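Local coordinates for protein short chain alcohol dehydrogenase-related dehydrogenase (Sinorhizobium meliloti, PDB 3TPC) that probably acts as an oxidoreductase of the short-chain dehydrogenase/reductase family, a Rossmann-fold enzyme whose particular substrate is not established, at residues D[25-29]-D[30-34]; D[175-178]-D[179-183]. All coordinates share one frame; numbering follows the deposited sequence.

Contact 1 (D[25-29]-D[30-34])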
ATOM      1  N   ARG D  25     -22.523  -7.352 -21.468  1.00 35.79           N
ATOM      2  CA  ARG D  25     -23.623  -6.482 -21.778  1.00 37.80           C
ATOM      3  C   ARG D  25     -23.193  -5.069 -22.178  1.00 37.06           C
ATOM      4  O   ARG D  25     -23.589  -4.614 -23.273  1.00 36.74           O
ATOM      5  CB  ARG D  25     -24.602  -6.429 -20.630  1.00 38.71           C
ATOM      6  CG  ARG D  25     -25.934  -6.955 -21.000  1.00 44.31           C
ATOM      7  CD  ARG D  25     -26.937  -6.687 -19.877  1.00 51.71           C
ATOM      8  NE  ARG D  25     -26.747  -7.676 -18.809  1.00 57.40           N
ATOM      9  CZ  ARG D  25     -26.166  -7.435 -17.628  1.00 59.06           C
ATOM     10  NH1 ARG D  25     -25.720  -6.208 -17.317  1.00 57.12           N
ATOM     11  NH2 ARG D  25     -26.042  -8.437 -16.757  1.00 58.06           N
HETATM   12  N   MSE D  26     -22.395  -4.390 -21.332  1.00 36.05           N
HETATM   13  CA  MSE D  26     -21.951  -3.019 -21.662  1.00 35.36           C
HETATM   14  C   MSE D  26     -21.128  -2.935 -22.922  1.00 34.95           C
HETATM   15  O   MSE D  26     -21.279  -1.988 -23.662  1.00 35.99           O
HETATM   16  CB  MSE D  26     -21.376  -2.205 -20.474  1.00 34.41           C
HETATM   17  CG  MSE D  26     -19.922  -2.217 -20.308  1.00 34.05           C
HETATM   18 SE   MSE D  26     -18.869  -1.282 -21.618  0.50 26.29          SE
HETATM   19  CE  MSE D  26     -17.287  -2.315 -21.250  1.00 32.14           C
ATOM     20  N   LEU D  27     -20.342  -3.948 -23.226  1.00 35.11           N
ATOM     21  CA  LEU D  27     -19.622  -3.939 -24.485  1.00 36.40           C
ATOM     22  C   LEU D  27     -20.566  -4.105 -25.683  1.00 37.78           C
ATOM     23  O   LEU D  27     -20.430  -3.390 -26.661  1.00 37.44           O
ATOM     24  CB  LEU D  27     -18.463  -4.962 -24.501  1.00 35.80           C
ATOM     25  CG  LEU D  27     -17.306  -4.663 -23.513  1.00 34.29           C
ATOM     26  CD1 LEU D  27     -16.435  -5.854 -23.246  1.00 31.08           C
ATOM     27  CD2 LEU D  27     -16.429  -3.498 -23.952  1.00 32.18           C
ATOM     28  N   ALA D  28     -21.537  -5.020 -25.588  1.00 38.91           N
ATOM     29  CA  ALA D  28     -22.538  -5.205 -26.669  1.00 40.03           C
ATOM     30  C   ALA D  28     -23.307  -3.937 -27.000  1.00 40.88           C
ATOM     31  O   ALA D  28     -23.431  -3.581 -28.167  1.00 41.04           O
ATOM     32  CB  ALA D  28     -23.498  -6.351 -26.349  1.00 40.38           C
ATOM     33  N   GLN D  29     -23.815  -3.270 -25.959  1.00 42.21           N
ATOM     34  CA  GLN D  29     -24.409  -1.948 -26.050  1.00 43.14           C
ATOM     35  C   GLN D  29     -23.492  -0.831 -26.581  1.00 42.85           C
ATOM     36  O   GLN D  29     -23.998   0.163 -27.073  1.00 43.04           O
ATOM     37  CB  GLN D  29     -24.907  -1.512 -24.669  1.00 44.48           C
ATOM     38  CG  GLN D  29     -26.118  -2.259 -24.093  1.00 48.93           C
ATOM     39  CD  GLN D  29     -26.248  -2.065 -22.558  1.00 54.35           C
ATOM     40  OE1 GLN D  29     -25.548  -1.224 -21.952  1.00 55.84           O
ATOM     41  NE2 GLN D  29     -27.120  -2.861 -21.927  1.00 54.05           N
ATOM     42  N   GLU D  30     -22.167  -0.939 -26.444  1.00 42.36           N
ATOM     43  CA  GLU D  30     -21.265   0.081 -27.050  1.00 41.32           C
ATOM     44  C   GLU D  30     -20.784  -0.340 -28.424  1.00 40.42           C
ATOM     45  O   GLU D  30     -19.881   0.263 -28.984  1.00 40.80           O
ATOM     46  CB  GLU D  30     -20.038   0.393 -26.177  1.00 40.85           C
ATOM     47  CG  GLU D  30     -20.341   0.938 -24.781  1.00 42.67           C
ATOM     48  CD  GLU D  30     -20.820   2.384 -24.767  1.00 41.72           C
ATOM     49  OE1 GLU D  30     -20.426   3.150 -25.647  1.00 43.17           O
ATOM     50  OE2 GLU D  30     -21.585   2.765 -23.857  1.00 41.80           O
ATOM     51  N   GLY D  31     -21.359  -1.412 -28.937  1.00 40.58           N
ATOM     52  CA  GLY D  31     -21.129  -1.848 -30.311  1.00 40.27           C
ATOM     53  C   GLY D  31     -19.888  -2.657 -30.559  1.00 40.39           C
ATOM     54  O   GLY D  31     -19.421  -2.753 -31.707  1.00 40.87           O
ATOM     55  N   ALA D  32     -19.354  -3.250 -29.491  1.00 39.78           N
ATOM     56  CA  ALA D  32     -18.162  -4.101 -29.570  1.00 39.54           C
ATOM     57  C   ALA D  32     -18.479  -5.563 -29.917  1.00 38.95           C
ATOM     58  O   ALA D  32     -19.493  -6.113 -29.517  1.00 38.92           O
ATOM     59  CB  ALA D  32     -17.345  -4.018 -28.212  1.00 38.83           C
ATOM     60  N   THR D  33     -17.573  -6.201 -30.626  1.00 38.79           N
ATOM     61  CA  THR D  33     -17.648  -7.635 -30.820  1.00 38.99           C
ATOM     62  C   THR D  33     -17.154  -8.357 -29.542  1.00 38.80           C
ATOM     63  O   THR D  33     -16.059  -8.089 -29.045  1.00 38.18           O
ATOM     64  CB  THR D  33     -16.786  -8.015 -32.045  1.00 38.63           C
ATOM     65  OG1 THR D  33     -17.340  -7.398 -33.208  1.00 38.79           O
ATOM     66  CG2 THR D  33     -16.731  -9.489 -32.250  1.00 38.98           C
ATOM     67  N   VAL D  34     -17.939  -9.284 -29.010  1.00 39.34           N
ATOM     68  CA  VAL D  34     -17.560  -9.898 -27.735  1.00 39.03           C
ATOM     69  C   VAL D  34     -17.456 -11.432 -27.809  1.00 39.50           C
ATOM     70  O   VAL D  34     -18.368 -12.099 -28.267  1.00 39.39           O
ATOM     71  CB  VAL D  34     -18.481  -9.406 -26.568  1.00 39.56           C
ATOM     72  CG1 VAL D  34     -18.160 -10.109 -25.253  1.00 38.58           C
ATOM     73  CG2 VAL D  34     -18.351  -7.903 -26.369  1.00 39.50           C
TER

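Contact 2 (D[175-178]-D[179-183])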
ATOM      1  N   LEU D 175       1.343  -4.480 -12.244  1.00 21.81           N
ATOM      2  CA  LEU D 175       2.514  -3.677 -12.559  1.00 21.71           C
ATOM      3  C   LEU D 175       3.635  -4.397 -13.377  1.00 21.77           C
ATOM      4  O   LEU D 175       4.072  -3.866 -14.367  1.00 21.99           O
ATOM      5  CB  LEU D 175       3.041  -3.056 -11.285  1.00 21.28           C
ATOM      6  CG  LEU D 175       4.156  -2.052 -11.480  1.00 21.73           C
ATOM      7  CD1 LEU D 175       3.636  -0.797 -12.216  1.00 14.00           C
ATOM      8  CD2 LEU D 175       4.760  -1.742 -10.108  1.00 20.00           C
ATOM      9  N   PRO D 176       4.063  -5.617 -13.011  1.00 21.93           N
ATOM     10  CA  PRO D 176       5.054  -6.204 -13.903  1.00 23.33           C
ATOM     11  C   PRO D 176       4.554  -6.480 -15.316  1.00 23.94           C
ATOM     12  O   PRO D 176       5.326  -6.397 -16.266  1.00 24.02           O
ATOM     13  CB  PRO D 176       5.390  -7.552 -13.191  1.00 24.56           C
ATOM     14  CG  PRO D 176       4.404  -7.695 -12.136  1.00 19.25           C
ATOM     15  CD  PRO D 176       4.104  -6.311 -11.720  1.00 21.81           C
ATOM     16  N   ALA D 177       3.267  -6.817 -15.433  1.00 25.11           N
ATOM     17  CA  ALA D 177       2.629  -7.020 -16.722  1.00 24.94           C
ATOM     18  C   ALA D 177       2.528  -5.717 -17.523  1.00 25.26           C
ATOM     19  O   ALA D 177       2.961  -5.705 -18.664  1.00 27.04           O
ATOM     20  CB  ALA D 177       1.314  -7.692 -16.562  1.00 24.56           C
ATOM     21  N   ALA D 178       2.025  -4.610 -16.940  1.00 24.12           N
ATOM     22  CA  ALA D 178       1.987  -3.312 -17.647  1.00 22.32           C
ATOM     23  C   ALA D 178       3.387  -2.848 -18.069  1.00 23.71           C
ATOM     24  O   ALA D 178       3.550  -2.195 -19.106  1.00 22.50           O
ATOM     25  CB  ALA D 178       1.343  -2.230 -16.730  1.00 20.57           C
ATOM     26  N   ARG D 179       4.388  -3.155 -17.229  1.00 25.10           N
ATOM     27  CA  ARG D 179       5.760  -2.786 -17.472  1.00 26.95           C
ATOM     28  C   ARG D 179       6.336  -3.550 -18.633  1.00 28.97           C
ATOM     29  O   ARG D 179       6.998  -2.945 -19.516  1.00 29.90           O
ATOM     30  CB  ARG D 179       6.630  -2.981 -16.237  1.00 26.07           C
ATOM     31  CG  ARG D 179       6.568  -1.807 -15.291  1.00 26.42           C
ATOM     32  CD  ARG D 179       7.174  -2.206 -13.986  1.00 29.00           C
ATOM     33  NE  ARG D 179       7.712  -1.064 -13.258  1.00 30.71           N
ATOM     34  CZ  ARG D 179       8.372  -1.125 -12.097  1.00 31.89           C
ATOM     35  NH1 ARG D 179       8.591  -2.290 -11.458  1.00 29.04           N
ATOM     36  NH2 ARG D 179       8.839   0.006 -11.578  1.00 31.22           N
ATOM     37  N   GLU D 180       6.112  -4.861 -18.661  1.00 30.46           N
ATOM     38  CA  GLU D 180       6.542  -5.610 -19.848  1.00 32.19           C
ATOM     39  C   GLU D 180       5.730  -5.223 -21.089  1.00 32.87           C
ATOM     40  O   GLU D 180       6.288  -4.859 -22.145  1.00 33.22           O
ATOM     41  CB  GLU D 180       6.445  -7.101 -19.678  1.00 31.99           C
ATOM     42  CG  GLU D 180       7.046  -7.776 -20.908  1.00 35.78           C
ATOM     43  CD  GLU D 180       6.844  -9.286 -20.942  1.00 39.76           C
ATOM     44  OE1 GLU D 180       6.810  -9.874 -19.818  1.00 41.44           O
ATOM     45  OE2 GLU D 180       6.756  -9.873 -22.085  1.00 37.67           O
ATOM     46  N   LEU D 181       4.412  -5.282 -20.965  1.00 32.18           N
ATOM     47  CA  LEU D 181       3.602  -5.145 -22.139  1.00 31.64           C
ATOM     48  C   LEU D 181       3.536  -3.697 -22.700  1.00 30.67           C
ATOM     49  O   LEU D 181       3.061  -3.478 -23.803  1.00 30.49           O
ATOM     50  CB  LEU D 181       2.237  -5.777 -21.857  1.00 31.68           C
ATOM     51  CG  LEU D 181       2.004  -7.294 -22.089  1.00 32.73           C
ATOM     52  CD1 LEU D 181       3.219  -8.187 -22.476  1.00 29.83           C
ATOM     53  CD2 LEU D 181       1.177  -7.912 -20.979  1.00 28.39           C
ATOM     54  N   ALA D 182       4.008  -2.718 -21.940  1.00 30.97           N
ATOM     55  CA  ALA D 182       4.094  -1.316 -22.424  1.00 31.35           C
ATOM     56  C   ALA D 182       4.774  -1.223 -23.796  1.00 31.64           C
ATOM     57  O   ALA D 182       4.398  -0.453 -24.638  1.00 31.82           O
ATOM     58  CB  ALA D 182       4.866  -0.439 -21.426  1.00 30.91           C
ATOM     59  N   ARG D 183       5.797  -2.034 -23.969  1.00 32.22           N
ATOM     60  CA  ARG D 183       6.549  -2.150 -25.171  1.00 33.37           C
ATOM     61  C   ARG D 183       5.681  -2.270 -26.404  1.00 32.25           C
ATOM     62  O   ARG D 183       6.073  -1.833 -27.470  1.00 31.71           O
ATOM     63  CB  ARG D 183       7.396  -3.408 -25.062  1.00 34.69           C
ATOM     64  CG  ARG D 183       8.813  -3.190 -25.501  1.00 39.89           C
ATOM     65  CD  ARG D 183       8.961  -3.494 -26.975  1.00 47.34           C
ATOM     66  NE  ARG D 183       9.128  -4.929 -27.205  1.00 52.08           N
ATOM     67  CZ  ARG D 183      10.285  -5.577 -27.122  1.00 53.93           C
ATOM     68  NH1 ARG D 183      11.395  -4.920 -26.777  1.00 55.53           N
ATOM     69  NH2 ARG D 183      10.326  -6.888 -27.362  1.00 53.73           N
TER

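Contact 1 (D[25-29]-D[30-34])
With CG2 of V34 turned anti to its carbonyl carbon and CG of L27 likewise anti to its own (chi1 -66°), the two side chains cross at about a right angle, and V34 CG2 lies 3.5 Å from L27 CB. A32 CB comes up beside the same methylene, 4.0 Å from L27 CB, so L27 is packed by A32 and V34, with T33 between them turned away. The backbone shows how a helix is closed by a Schellman motif. G31, the C-prime residue with positive phi (82°), reverses the chain: A32 N reaches back to L27 O over 3.0 Å in a fairly straight bond, and G31 N meets A28 O at 3.1 Å from above the carbonyl plane. E30 N makes two weak bonds, to M26 O and L27 O. On the flank facing helix 225-237, E30 chi1 (-60°) places CG 4.1 Å from SE of M26, a selenomethionine, while the carboxylate forms a weak, long ion pair with K233. The carbonyls of L27 and A28, left without a further helical turn, are thus taken up by A32 N and G31 N, and the aliphatic L27, A32 and V34 give the turn a buried apolar side against strand 9-12.

Contact 2 (D[175-178]-D[179-183])
L175 lies over one face of the R179 guanidinium, its CD2 4.0 Å above the plane and displaced toward the rim. The two side chains are one helical turn apart and run obliquely past each other, L175 CG resting 3.9 Å from R179 CD. CG of L175 stands anti to the backbone N (chi1 -173°), swung out across the helix surface, where the extended arm of R179, folding back along the helix, meets it. The charged end goes to another chain: NH1 bonds to the carbonyl O of G156 of the second subunit, and NH2 to that of M254, also of the second subunit. An alanine in place of this arginine removes both donors and would probably leave those carbonyls without these partners and L175 without the arm against it. The helix is kinked at P176, which has no N-H to give; from L175 onward, L181 N bonds to A177 O at 2.8 Å, nearly straight, and E180 N to P176 O at 3.0 Å, whereas A182 N to A178 O is a weak hydrogen bond (129°). E180 OE1 takes I97 N and OE2 takes L98 N of the second subunit. A177, A178 and L181 pack on strand 186-193, and R253 of the third subunit lies against L175 and R179. This is the C-terminal part of a Rossmann-fold helix set between its own sheet and two neighbouring subunits, as in oligomeric short-chain dehydrogenases.

Contact 1 comes first along the chain, where helix 18-29 gives way to strand 33-38 in the opening beta-alpha-beta unit; contact 2 follows much later, at the end of helix 161-181 before strand 186-193. Their centres are 26 Å apart and their nearest atoms about 18 Å. What they share is the seven-stranded parallel sheet, ordered 3-2-1-4-5-6-7, in which strand 33-38 is second and strand 186-193 sixth. Each marks the close of a helix that leads into one of these strands. Their surroundings differ: within the assembly, one helix end (25-34) is enclosed by its own chain, while the other (175-183) also lies against two neighbouring subunits.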